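Side-chain contacts in uncharacterized protein (Neosartorya fumigata, PDB 5J5L), which binds arachidonic acid inside a bundle of helices and is probably a constitutive cell-wall antigen recognised by host antibodies: residues A4-D9 / G119-I124; T15-L20 / V81-A86; Q43-I48 / L104-A109; A72-K77 / K130-S135; S112-L117 / Q138-A143. All coordinates share one frame; numbering follows the deposited sequence.

Interactions 1 and 2 are buried, while 3, 4 and 5 are only partly buried. Five long helices supply all ten segments. Helix 3-26 serves interactions 1 and 2, helix 63-89 serves 2 and 4, helix 127-150 serves 4 and 5, and helix 100-124 serves 1, 3 and 5. Chemistry follows place. Interactions 1 and 4, which touch through L121 and L73, are packed through methyl groups, a threonine's among them, away from the lipid. Interactions 2 and 3 both touch arachidonic acid, one through a serine and leucines, the other through D106, one of a pair of neighbouring acids, and flanking aliphatic residues. Interaction 5 combines a methyl contact near the pocket with two closely apposed aspartates, and the salt bridge K77-D139 joins it to interaction 4.

Interaction 1 (A4-D9 / G119-I124); sequences ATILSD and GALQDI
I6 is the single side chain of 4-9 that reaches the other helix, and its two branches meet two different residues there. Its CG1 lies beside the backbone N (chi1 -65°), which leaves CG2 anti to that N and aimed at L121. The I6 CG2 methyl passes the L121 CD2 methyl at 3.8 Å, the two side chains sliding by each other in opposite directions. The other branch ends in I6 CD1, which meets I124 CD1 tip to tip, also at 3.8 Å. I124 can reach that far because its CG1 takes the crowded position between backbone N and carbonyl carbon (chi1 63°).

Long aliphatic residues suit this place, since the backbones stay well apart, I6 CA and L121 CA being 9.2 Å from each other. I6 and L121 are enclosed, whereas I124, packed at the same spacing, is partly exposed. S8 and D123 lie on the solvent side. T5 and Q122 turn toward neighbouring helices, T5 OG1 hydrogen-bonded to D2 OD1 and Q122 NE2 to S118 OG.

The contact joins helices 3-26 and 100-124, which run in opposite senses in this helical bundle. V69 of helix 63-89 touches both I6 and L121, A55 of helix 31-56 also packs on L121, and T58 and L61 of the connecting loop cover I124.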
# COMPACT_ATOMS: atom_id res chain seq x y z
N ALA A 4 -11.04 12.86 9.36
CA ALA A 4 -10.62 11.98 10.45
C ALA A 4 -10.77 10.51 10.06
O ALA A 4 -9.91 9.70 10.37
CB ALA A 4 -11.37 12.28 11.71
N THR A 5 -11.86 10.17 9.37
CA THR A 5 -12.05 8.80 8.90
C THR A 5 -10.95 8.37 7.94
O THR A 5 -10.42 7.26 8.04
CB THR A 5 -13.45 8.63 8.25
OG1 THR A 5 -14.46 8.97 9.19
CG2 THR A 5 -13.67 7.19 7.79
N ILE A 6 -10.61 9.24 7.00
CA ILE A 6 -9.55 8.95 6.05
C ILE A 6 -8.22 8.76 6.80
O ILE A 6 -7.48 7.83 6.50
CB ILE A 6 -9.42 10.07 4.99
CG1 ILE A 6 -10.68 10.14 4.13
CG2 ILE A 6 -8.18 9.85 4.13
CD1 ILE A 6 -10.79 11.39 3.30
N LEU A 7 -7.93 9.61 7.79
CA LEU A 7 -6.67 9.47 8.54
C LEU A 7 -6.62 8.14 9.29
O LEU A 7 -5.58 7.46 9.27
CB LEU A 7 -6.46 10.62 9.50
CG LEU A 7 -6.29 11.98 8.83
CD1 LEU A 7 -6.33 13.10 9.85
CD2 LEU A 7 -5.01 12.04 8.04
N SER A 8 -7.72 7.77 9.92
CA SER A 8 -7.81 6.50 10.62
C SER A 8 -7.62 5.35 9.61
O SER A 8 -6.90 4.37 9.90
CB SER A 8 -9.16 6.39 11.33
OG SER A 8 -9.30 5.14 12.00
N ASP A 9 -8.24 5.47 8.43
CA ASP A 9 -8.10 4.47 7.38
C ASP A 9 -6.64 4.30 6.96
O ASP A 9 -6.18 3.19 6.72
CB ASP A 9 -8.88 4.85 6.12
CG ASP A 9 -10.38 4.75 6.28
OD1 ASP A 9 -10.91 4.11 7.23
OD2 ASP A 9 -11.06 5.30 5.38
N GLY A 119 -5.40 8.60 -6.39
CA GLY A 119 -6.26 9.40 -7.26
C GLY A 119 -7.42 10.06 -6.52
O GLY A 119 -7.74 11.24 -6.76
N ALA A 120 -8.06 9.29 -5.64
CA ALA A 120 -9.19 9.78 -4.86
C ALA A 120 -8.76 10.86 -3.85
O ALA A 120 -9.49 11.83 -3.62
CB ALA A 120 -9.89 8.63 -4.15
N LEU A 121 -7.57 10.71 -3.27
CA LEU A 121 -7.05 11.69 -2.32
C LEU A 121 -6.60 12.95 -3.04
O LEU A 121 -6.82 14.07 -2.56
CB LEU A 121 -5.89 11.11 -1.51
CG LEU A 121 -6.23 9.95 -0.58
CD1 LEU A 121 -4.96 9.42 0.04
CD2 LEU A 121 -7.25 10.35 0.47
N GLN A 122 -6.01 12.79 -4.21
CA GLN A 122 -5.66 13.95 -5.04
C GLN A 122 -6.90 14.78 -5.33
O GLN A 122 -6.82 16.00 -5.39
CB GLN A 122 -5.00 13.54 -6.35
CG GLN A 122 -3.58 13.02 -6.19
CD GLN A 122 -2.98 12.52 -7.49
OE1 GLN A 122 -3.05 13.20 -8.53
NE2 GLN A 122 -2.38 11.32 -7.45
N ASP A 123 -8.04 14.11 -5.51
CA ASP A 123 -9.26 14.81 -5.96
C ASP A 123 -9.76 15.79 -4.90
O ASP A 123 -10.34 16.83 -5.24
CB ASP A 123 -10.36 13.80 -6.34
CG ASP A 123 -10.20 13.25 -7.79
OD1 ASP A 123 -9.52 13.89 -8.63
OD2 ASP A 123 -10.77 12.18 -8.08
N ILE A 124 -9.52 15.48 -3.63
CA ILE A 124 -10.01 16.28 -2.51
C ILE A 124 -8.95 17.14 -1.81
O ILE A 124 -9.28 17.99 -0.98
CB ILE A 124 -10.77 15.41 -1.49
CG1 ILE A 124 -9.86 14.36 -0.86
CG2 ILE A 124 -11.99 14.78 -2.16
CD1 ILE A 124 -10.55 13.56 0.23

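Interaction 2 (T15-L20 / V81-A86); sequences TDINTL and VTSLDA. With ACD (arachidonic acid), chain B.
S83 and I17 carry this contact, with L20 adding a smaller share, at a place where helices 3-26 and 63-89 of a lipid-binding helical bundle come close together. The residue choice on one side explains the proximity: a serine is small enough for I17 CA and S83 CA to lie 6.8 Å apart. S83 points its side chain toward helix 3-26, and the CG2 methyl of I17 lies against S83 CB at 3.7 Å. That methyl is anti to the backbone N of I17, because CG1 has turned to the side of the N (chi1 -67°). The CG1-CD1 branch is thereby left to run along the lipid, with I17 CD1 4.2 Å from C19 of arachidonic acid.

L20, one turn further along, brings only its CB near the serine, 4.3 Å from S83 OG. Its longer reach is toward the ligand, where L20 CD1 lies 3.7 Å from C15, a carbon of an unsaturated stretch of the chain. L84 approaches the same region from helix 63-89, and V40 and L44 of helix 31-56 back L20. The buried serine oxygen has a weak hydrogen bond with T21 OG1, which gives this hydroxyl a polar partner beside the apolar chain. With its OG anti to the backbone N (chi1 -165°), S83 sets that oxygen 3.6 Å from C16 of the fatty acid.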
# COMPACT_ATOMS: atom_id res chain seq x y z
N THR A 15 -0.45 0.09 9.57
CA THR A 15 -0.33 -1.07 10.45
C THR A 15 -0.29 -2.38 9.66
O THR A 15 0.57 -3.24 9.92
CB THR A 15 -1.42 -1.05 11.52
OG1 THR A 15 -1.29 0.16 12.25
CG2 THR A 15 -1.28 -2.23 12.47
N ASP A 16 -1.19 -2.53 8.67
CA ASP A 16 -1.22 -3.72 7.82
C ASP A 16 0.13 -3.96 7.13
O ASP A 16 0.62 -5.09 7.10
CB ASP A 16 -2.27 -3.59 6.71
CG ASP A 16 -3.71 -3.57 7.21
OD1 ASP A 16 -4.04 -4.05 8.33
OD2 ASP A 16 -4.56 -3.09 6.40
N ILE A 17 0.69 -2.89 6.55
CA ILE A 17 1.95 -2.99 5.82
C ILE A 17 3.06 -3.46 6.75
O ILE A 17 3.84 -4.35 6.39
CB ILE A 17 2.34 -1.66 5.15
CG1 ILE A 17 1.35 -1.31 4.02
CG2 ILE A 17 3.75 -1.73 4.58
CD1 ILE A 17 1.35 0.17 3.65
N ASN A 18 3.14 -2.88 7.94
CA ASN A 18 4.22 -3.22 8.85
C ASN A 18 4.08 -4.64 9.37
O ASN A 18 5.08 -5.33 9.55
CB ASN A 18 4.32 -2.17 9.94
CG ASN A 18 4.82 -0.85 9.38
OD1 ASN A 18 5.71 -0.82 8.50
ND2 ASN A 18 4.25 0.24 9.85
N THR A 19 2.85 -5.10 9.53
CA THR A 19 2.60 -6.50 9.86
C THR A 19 3.06 -7.43 8.73
O THR A 19 3.74 -8.42 8.98
CB THR A 19 1.13 -6.73 10.21
OG1 THR A 19 0.78 -5.88 11.32
CG2 THR A 19 0.87 -8.19 10.57
N LEU A 20 2.73 -7.10 7.50
CA LEU A 20 3.21 -7.89 6.36
C LEU A 20 4.73 -8.01 6.32
O LEU A 20 5.28 -9.08 6.07
CB LEU A 20 2.74 -7.29 5.04
CG LEU A 20 1.38 -7.73 4.56
CD1 LEU A 20 1.02 -6.96 3.30
CD2 LEU A 20 1.34 -9.23 4.26
N VAL A 81 8.19 0.88 0.56
CA VAL A 81 9.49 0.51 0.01
C VAL A 81 10.16 -0.56 0.89
O VAL A 81 10.67 -1.56 0.37
CB VAL A 81 10.41 1.73 -0.14
CG1 VAL A 81 11.82 1.28 -0.49
CG2 VAL A 81 9.86 2.67 -1.21
N THR A 82 10.11 -0.38 2.20
CA THR A 82 10.67 -1.37 3.13
C THR A 82 9.99 -2.74 2.96
O THR A 82 10.65 -3.79 2.93
CB THR A 82 10.56 -0.88 4.59
OG1 THR A 82 11.37 0.30 4.77
CG2 THR A 82 11.01 -1.96 5.59
N SER A 83 8.66 -2.73 2.83
CA SER A 83 7.89 -3.97 2.70
C SER A 83 8.20 -4.67 1.40
O SER A 83 8.44 -5.90 1.37
CB SER A 83 6.38 -3.67 2.84
OG SER A 83 5.64 -4.85 3.06
N LEU A 84 8.24 -3.91 0.31
CA LEU A 84 8.58 -4.45 -0.99
C LEU A 84 10.01 -5.01 -0.99
O LEU A 84 10.25 -6.10 -1.52
CB LEU A 84 8.41 -3.40 -2.07
CG LEU A 84 6.95 -3.03 -2.36
CD1 LEU A 84 6.87 -1.82 -3.26
CD2 LEU A 84 6.22 -4.22 -2.98
N ASP A 85 10.95 -4.29 -0.37
CA ASP A 85 12.33 -4.78 -0.25
C ASP A 85 12.35 -6.12 0.48
O ASP A 85 13.10 -7.02 0.11
CB ASP A 85 13.22 -3.80 0.52
CG ASP A 85 13.60 -2.55 -0.29
OD1 ASP A 85 13.43 -2.55 -1.53
OD2 ASP A 85 14.09 -1.55 0.31
N ALA A 86 11.53 -6.24 1.50
CA ALA A 86 11.51 -7.45 2.35
C ALA A 86 11.02 -8.69 1.62
O ALA A 86 11.59 -9.77 1.80
CB ALA A 86 10.68 -7.21 3.59
C1 ACD B . 5.30 -14.70 3.59
C2 ACD B . 4.68 -14.36 2.26
C3 ACD B . 5.43 -15.08 1.15
C4 ACD B . 4.64 -15.02 -0.16
C5 ACD B . 3.24 -15.54 0.05
C6 ACD B . 2.11 -14.84 -0.17
C7 ACD B . 2.07 -13.45 -0.74
C8 ACD B . 1.76 -12.39 0.31
C9 ACD B . 2.30 -11.16 0.31
C10 ACD B . 3.32 -10.65 -0.68
C11 ACD B . 2.67 -9.83 -1.77
C12 ACD B . 2.85 -8.52 -1.99
C13 ACD B . 3.72 -7.56 -1.20
C14 ACD B . 2.82 -7.00 -0.11
C15 ACD B . 2.90 -5.77 0.39
C16 ACD B . 3.91 -4.75 -0.08
C17 ACD B . 3.45 -3.36 0.33
C18 ACD B . 2.22 -2.92 -0.44
C19 ACD B . 1.86 -1.49 -0.13
C20 ACD B . 0.41 -1.16 -0.32
O1 ACD B . 6.21 -13.95 3.96
O2 ACD B . 4.88 -15.66 4.28

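Interaction 3 (Q43-I48 / L104-A109); sequences QLESDI and LSDLNA. With ACD (arachidonic acid), chain B.
E45 lays its carboxylate against the methyl of A109, with E45 OE2 3.4 Å and E45 CD 3.9 Å from A109 CB. The fit depends on the alanine, whose single carbon leaves room for an acid side chain between helices whose nearest CA atoms, those of E45 and A109, are 7.7 Å apart. Beyond its CG the glutamate is extended (chi2 -168°), which carries the carboxylate across to the other helix. There it also comes near D106: E45 OE2 is 4.2 Å from D106 OD1, and the side chains cross at about a right angle with their carboxylate planes 88° apart. E41 adds a further acid close to both groups, so the cluster may raise the tendency of its members to hold a proton.

These residues join helices 31-56 and 100-124 of the bundle along the ligand pocket. With the oxygen turned from E45, D106 lines that pocket: D106 OD2 is 3.3 Å from C8 of arachidonic acid and D106 CB 3.5 Å from C11. Q38 NE2 gives OD2 a hydrogen bond, so a polar partner from helix 31-56 fixes the carboxylate beside the fatty chain. L107 and I48 supply apolar walls, I48 CD1 reaching the chain's terminal C20 at 4.0 Å. Further out, K113 packs alongside E45, and toward helix 3-26 Q43 NE2 holds D47 OD1 at 3.0 Å, the oxygen being met from above the carboxylate plane.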
# COMPACT_ATOMS: atom_id res chain seq x y z
N GLN A 43 -6.41 -8.50 3.81
CA GLN A 43 -6.89 -7.44 4.72
C GLN A 43 -6.39 -6.08 4.25
O GLN A 43 -7.14 -5.09 4.23
CB GLN A 43 -6.43 -7.70 6.15
CG GLN A 43 -7.08 -6.80 7.19
CD GLN A 43 -8.61 -6.88 7.17
OE1 GLN A 43 -9.19 -7.95 7.33
NE2 GLN A 43 -9.26 -5.73 6.97
N LEU A 44 -5.12 -6.03 3.85
CA LEU A 44 -4.53 -4.80 3.32
C LEU A 44 -5.30 -4.32 2.09
O LEU A 44 -5.65 -3.14 2.00
CB LEU A 44 -3.05 -4.99 3.00
CG LEU A 44 -2.29 -3.86 2.29
CD1 LEU A 44 -2.45 -2.54 3.03
CD2 LEU A 44 -0.83 -4.22 2.10
N GLU A 45 -5.56 -5.22 1.15
CA GLU A 45 -6.35 -4.87 -0.03
C GLU A 45 -7.71 -4.25 0.34
O GLU A 45 -8.11 -3.21 -0.19
CB GLU A 45 -6.57 -6.08 -0.94
CG GLU A 45 -5.33 -6.58 -1.67
CD GLU A 45 -5.64 -7.60 -2.77
OE1 GLU A 45 -6.80 -7.72 -3.19
OE2 GLU A 45 -4.72 -8.29 -3.24
N SER A 46 -8.40 -4.89 1.29
CA SER A 46 -9.70 -4.43 1.75
C SER A 46 -9.59 -3.03 2.38
O SER A 46 -10.44 -2.17 2.16
CB SER A 46 -10.25 -5.41 2.79
OG SER A 46 -11.57 -5.07 3.18
N ASP A 47 -8.56 -2.85 3.20
CA ASP A 47 -8.34 -1.58 3.90
C ASP A 47 -8.01 -0.44 2.93
O ASP A 47 -8.44 0.71 3.16
CB ASP A 47 -7.27 -1.75 4.98
CG ASP A 47 -7.76 -2.65 6.16
OD1 ASP A 47 -8.99 -2.79 6.36
OD2 ASP A 47 -6.91 -3.21 6.89
N ILE A 48 -7.27 -0.73 1.87
CA ILE A 48 -6.97 0.28 0.86
C ILE A 48 -8.27 0.66 0.15
O ILE A 48 -8.56 1.84 -0.03
CB ILE A 48 -5.92 -0.21 -0.17
CG1 ILE A 48 -4.53 -0.37 0.50
CG2 ILE A 48 -5.81 0.77 -1.34
CD1 ILE A 48 -3.54 -1.18 -0.28
N LEU A 104 2.99 -12.09 -7.37
CA LEU A 104 2.81 -11.23 -8.53
C LEU A 104 1.37 -10.73 -8.60
O LEU A 104 1.13 -9.54 -8.81
CB LEU A 104 3.20 -11.95 -9.81
CG LEU A 104 3.19 -11.14 -11.10
CD1 LEU A 104 4.12 -9.94 -10.96
CD2 LEU A 104 3.60 -12.01 -12.28
N SER A 105 0.42 -11.63 -8.37
CA SER A 105 -1.00 -11.27 -8.39
C SER A 105 -1.29 -10.19 -7.35
O SER A 105 -2.00 -9.20 -7.63
CB SER A 105 -1.88 -12.50 -8.14
OG SER A 105 -3.26 -12.18 -8.16
N ASP A 106 -0.75 -10.40 -6.15
CA ASP A 106 -0.90 -9.48 -5.05
C ASP A 106 -0.28 -8.12 -5.38
O ASP A 106 -0.91 -7.08 -5.15
CB ASP A 106 -0.23 -10.02 -3.78
CG ASP A 106 -0.98 -11.16 -3.12
OD1 ASP A 106 -2.10 -11.54 -3.55
OD2 ASP A 106 -0.42 -11.69 -2.12
N LEU A 107 0.92 -8.12 -5.94
CA LEU A 107 1.59 -6.85 -6.29
C LEU A 107 0.76 -6.04 -7.28
O LEU A 107 0.60 -4.83 -7.09
CB LEU A 107 2.97 -7.10 -6.85
CG LEU A 107 4.04 -7.54 -5.84
CD1 LEU A 107 5.26 -8.03 -6.61
CD2 LEU A 107 4.41 -6.39 -4.90
N ASN A 108 0.25 -6.70 -8.31
CA ASN A 108 -0.55 -5.99 -9.32
C ASN A 108 -1.85 -5.44 -8.71
O ASN A 108 -2.24 -4.30 -9.00
CB ASN A 108 -0.83 -6.90 -10.50
CG ASN A 108 0.38 -7.05 -11.40
OD1 ASN A 108 1.00 -6.06 -11.78
ND2 ASN A 108 0.71 -8.29 -11.75
N ALA A 109 -2.52 -6.23 -7.86
CA ALA A 109 -3.73 -5.77 -7.17
C ALA A 109 -3.45 -4.59 -6.27
O ALA A 109 -4.18 -3.60 -6.26
CB ALA A 109 -4.36 -6.90 -6.35
C1 ACD B . 5.30 -14.70 3.59
C2 ACD B . 4.68 -14.36 2.26
C3 ACD B . 5.43 -15.08 1.15
C4 ACD B . 4.64 -15.02 -0.16
C5 ACD B . 3.24 -15.54 0.05
C6 ACD B . 2.11 -14.84 -0.17
C7 ACD B . 2.07 -13.45 -0.74
C8 ACD B . 1.76 -12.39 0.31
C9 ACD B . 2.30 -11.16 0.31
C10 ACD B . 3.32 -10.65 -0.68
C11 ACD B . 2.67 -9.83 -1.77
C12 ACD B . 2.85 -8.52 -1.99
C13 ACD B . 3.72 -7.56 -1.20
C14 ACD B . 2.82 -7.00 -0.11
C15 ACD B . 2.90 -5.77 0.39
C16 ACD B . 3.91 -4.75 -0.08
C17 ACD B . 3.45 -3.36 0.33
C18 ACD B . 2.22 -2.92 -0.44
C19 ACD B . 1.86 -1.49 -0.13
C20 ACD B . 0.41 -1.16 -0.32
O1 ACD B . 6.21 -13.95 3.96
O2 ACD B . 4.88 -15.66 4.28

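Interaction 4 (A72-K77 / K130-S135); sequences ALLGLK and KDTIAS
T132 turns its OG1 back to T128 O in a weak hydrogen bond and its methyl to L74, a division that suits threonine to this partly exposed edge. Two methyl pairs cross the interface. L73 CD2 meets I133 CG2 at 3.4 Å, and L74 CD2 meets T132 CG2 at 3.3 Å; both are tighter than ordinary van der Waals contact, and in each the side chains cross at about a right angle. L74 reaches this far with a first torsion about 30° off the staggered value (chi1 -91°), and its other methyl, CD1, lies 4.0 Å from I133 CA. The two segments, on helices 63-89 and 127-150 of the bundle, are nearly parallel, at 18°, with axes 10.0 Å apart. The backbone bond from A134 N to K130 O, 2.8 Å long, belongs to the helical turn that presents T132 and I133. Isoleucine fills the buried side, where S118 and Q122 of helix 100-124 also touch it. Further along, K77 NZ forms a salt bridge with D139 OD2.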
# COMPACT_ATOMS: atom_id res chain seq x y z
N ALA A 72 0.04 11.85 5.69
CA ALA A 72 -0.23 10.47 6.08
C ALA A 72 0.01 9.56 4.89
O ALA A 72 0.60 8.49 5.04
CB ALA A 72 -1.64 10.31 6.62
N LEU A 73 -0.44 9.98 3.70
CA LEU A 73 -0.24 9.15 2.50
C LEU A 73 1.26 9.05 2.19
O LEU A 73 1.79 7.94 2.00
CB LEU A 73 -1.00 9.73 1.31
CG LEU A 73 -0.87 8.96 -0.01
CD1 LEU A 73 -1.41 7.55 0.14
CD2 LEU A 73 -1.58 9.72 -1.10
N LEU A 74 1.93 10.19 2.15
CA LEU A 74 3.37 10.21 1.85
C LEU A 74 4.18 9.45 2.90
O LEU A 74 5.20 8.85 2.58
CB LEU A 74 3.89 11.64 1.75
CG LEU A 74 3.86 12.27 0.35
CD1 LEU A 74 2.60 11.92 -0.42
CD2 LEU A 74 4.01 13.77 0.49
N GLY A 75 3.72 9.50 4.15
CA GLY A 75 4.35 8.73 5.23
C GLY A 75 4.31 7.24 5.01
O GLY A 75 5.17 6.51 5.54
N LEU A 76 3.37 6.76 4.21
CA LEU A 76 3.36 5.34 3.82
C LEU A 76 4.54 4.95 2.91
O LEU A 76 4.91 3.78 2.86
CB LEU A 76 2.03 4.95 3.15
CG LEU A 76 0.75 5.10 3.98
CD1 LEU A 76 -0.49 4.82 3.13
CD2 LEU A 76 0.77 4.21 5.21
N LYS A 77 5.12 5.91 2.19
CA LYS A 77 6.09 5.59 1.14
C LYS A 77 7.27 4.75 1.66
O LYS A 77 7.56 3.68 1.11
CB LYS A 77 6.57 6.86 0.42
CG LYS A 77 7.59 6.61 -0.69
CD LYS A 77 8.47 7.83 -0.96
CE LYS A 77 7.67 9.00 -1.49
NZ LYS A 77 8.55 10.16 -1.83
N LYS A 130 -2.12 18.17 -4.06
CA LYS A 130 -2.34 17.20 -5.14
C LYS A 130 -1.03 16.90 -5.88
O LYS A 130 -0.73 15.74 -6.19
CB LYS A 130 -3.39 17.70 -6.15
CG LYS A 130 -3.37 16.90 -7.45
CD LYS A 130 -4.56 17.16 -8.35
CE LYS A 130 -4.43 16.30 -9.60
NZ LYS A 130 -5.46 16.64 -10.62
N ASP A 131 -0.28 17.95 -6.19
CA ASP A 131 1.00 17.78 -6.89
C ASP A 131 1.96 16.96 -6.03
O ASP A 131 2.62 16.05 -6.53
CB ASP A 131 1.62 19.13 -7.25
CG ASP A 131 0.81 19.88 -8.30
OD1 ASP A 131 0.11 19.22 -9.10
OD2 ASP A 131 0.87 21.13 -8.32
N THR A 132 2.00 17.27 -4.74
CA THR A 132 2.85 16.55 -3.79
C THR A 132 2.48 15.07 -3.70
O THR A 132 3.35 14.19 -3.66
CB THR A 132 2.74 17.21 -2.41
OG1 THR A 132 3.21 18.55 -2.51
CG2 THR A 132 3.54 16.47 -1.38
N ILE A 133 1.18 14.81 -3.66
CA ILE A 133 0.69 13.44 -3.63
C ILE A 133 1.04 12.69 -4.91
O ILE A 133 1.49 11.54 -4.87
CB ILE A 133 -0.83 13.39 -3.42
CG1 ILE A 133 -1.16 13.86 -1.99
CG2 ILE A 133 -1.36 11.98 -3.67
CD1 ILE A 133 -2.62 14.14 -1.74
N ALA A 134 0.79 13.34 -6.04
CA ALA A 134 1.13 12.76 -7.34
C ALA A 134 2.61 12.38 -7.41
O ALA A 134 2.95 11.28 -7.84
CB ALA A 134 0.76 13.71 -8.45
N SER A 135 3.48 13.29 -6.95
CA SER A 135 4.92 13.05 -6.95
C SER A 135 5.30 11.85 -6.08
O SER A 135 6.06 10.99 -6.53
CB SER A 135 5.68 14.29 -6.48
OG SER A 135 5.43 15.39 -7.33

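Interaction 5 (S112-L117 / Q138-A143); sequences SKTDAL and QDIDAA
D115 faces D141 between helices 100-124 and 127-150, and its side chain can be followed outward. CB sets off along the flank of the interface, and the turn at CG, which lies beside the backbone N (chi1 -72°), brings the carboxylate round to D141. D115 CG lies 3.2 Å from D141 OD1. One oxygen, D115 OD1, comes within 2.4 Å of D141 OD1, far closer than two bare carboxylates would tolerate, so one of the two acids probably holds a proton. The other, D115 OD2, stays 3.3 Å from D141 OD1. The side chains arrive from opposite directions with their carboxylate planes 88° apart, so the groups are not stacked. Q111 NE2 donates a hydrogen bond to D141 OD1 and so helps to fix this oxygen.

The pair bridges two consecutive members of the helical bundle, on its partly exposed side. Deeper in, an apolar contact takes over: T114 CG2 meets I140 CG2 at 4.2 Å, the side chains crossing at about a right angle. Threonine serves two needs here, its OG1 bonding back to L110 O while its methyl packs against the isoleucine. T114 also touches arachidonic acid, and I140 rests on K77 and I80 of helix 63-89.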
# COMPACT_ATOMS: atom_id res chain seq x y z
N SER A 112 -2.74 -1.41 -8.26
CA SER A 112 -3.98 -0.86 -8.80
C SER A 112 -4.80 -0.15 -7.72
O SER A 112 -5.31 0.98 -7.92
CB SER A 112 -4.82 -1.99 -9.42
OG SER A 112 -6.02 -1.48 -9.96
N LYS A 113 -4.94 -0.82 -6.58
CA LYS A 113 -5.76 -0.31 -5.49
C LYS A 113 -5.12 0.93 -4.85
O LYS A 113 -5.83 1.89 -4.51
CB LYS A 113 -6.05 -1.40 -4.47
CG LYS A 113 -6.94 -2.52 -5.00
CD LYS A 113 -7.08 -3.65 -3.99
CE LYS A 113 -7.89 -4.79 -4.58
NZ LYS A 113 -9.26 -4.37 -4.99
N THR A 114 -3.80 0.92 -4.71
CA THR A 114 -3.07 2.07 -4.16
C THR A 114 -3.16 3.27 -5.12
O THR A 114 -3.35 4.42 -4.70
CB THR A 114 -1.61 1.72 -3.90
OG1 THR A 114 -1.55 0.63 -2.97
CG2 THR A 114 -0.83 2.94 -3.32
N ASP A 115 -3.03 3.01 -6.41
CA ASP A 115 -3.17 4.08 -7.41
C ASP A 115 -4.57 4.72 -7.34
O ASP A 115 -4.71 5.95 -7.45
CB ASP A 115 -2.88 3.55 -8.81
CG ASP A 115 -1.41 3.26 -9.03
OD1 ASP A 115 -0.60 3.66 -8.18
OD2 ASP A 115 -1.05 2.65 -10.06
N ALA A 116 -5.60 3.89 -7.16
CA ALA A 116 -6.97 4.40 -7.06
C ALA A 116 -7.12 5.26 -5.82
O ALA A 116 -7.80 6.30 -5.85
CB ALA A 116 -7.97 3.25 -7.03
N LEU A 117 -6.54 4.81 -4.71
CA LEU A 117 -6.58 5.56 -3.46
C LEU A 117 -5.91 6.93 -3.65
O LEU A 117 -6.47 7.97 -3.26
CB LEU A 117 -5.91 4.80 -2.32
CG LEU A 117 -5.74 5.57 -0.99
CD1 LEU A 117 -7.07 6.11 -0.47
CD2 LEU A 117 -5.05 4.66 0.02
N GLN A 138 4.16 8.60 -7.79
CA GLN A 138 5.16 8.20 -8.81
C GLN A 138 6.25 7.31 -8.19
O GLN A 138 6.66 6.31 -8.79
CB GLN A 138 5.84 9.40 -9.45
CG GLN A 138 4.99 10.20 -10.41
CD GLN A 138 5.81 11.29 -11.05
OE1 GLN A 138 5.81 12.43 -10.60
NE2 GLN A 138 6.57 10.93 -12.08
N ASP A 139 6.71 7.69 -7.00
CA ASP A 139 7.76 6.92 -6.30
C ASP A 139 7.26 5.57 -5.82
O ASP A 139 7.95 4.55 -5.91
CB ASP A 139 8.31 7.75 -5.12
CG ASP A 139 9.03 9.01 -5.55
OD1 ASP A 139 9.53 9.11 -6.70
OD2 ASP A 139 9.09 9.95 -4.72
N ILE A 140 6.04 5.55 -5.29
CA ILE A 140 5.41 4.32 -4.86
C ILE A 140 5.22 3.40 -6.07
O ILE A 140 5.52 2.21 -6.02
CB ILE A 140 4.05 4.61 -4.16
CG1 ILE A 140 4.30 5.33 -2.82
CG2 ILE A 140 3.26 3.32 -3.96
CD1 ILE A 140 3.05 5.81 -2.12
N ASP A 141 4.73 3.96 -7.18
CA ASP A 141 4.57 3.18 -8.42
C ASP A 141 5.89 2.62 -8.95
O ASP A 141 5.94 1.49 -9.42
CB ASP A 141 3.87 4.02 -9.50
CG ASP A 141 2.38 4.20 -9.23
OD1 ASP A 141 1.76 3.35 -8.57
OD2 ASP A 141 1.84 5.24 -9.68
N ALA A 142 6.96 3.40 -8.87
CA ALA A 142 8.29 2.93 -9.26
C ALA A 142 8.71 1.72 -8.43
O ALA A 142 9.26 0.77 -8.95
CB ALA A 142 9.32 4.04 -9.11
N ALA A 143 8.45 1.78 -7.13
CA ALA A 143 8.81 0.68 -6.24
C ALA A 143 8.02 -0.60 -6.56
O ALA A 143 8.59 -1.69 -6.62
CB ALA A 143 8.63 1.08 -4.78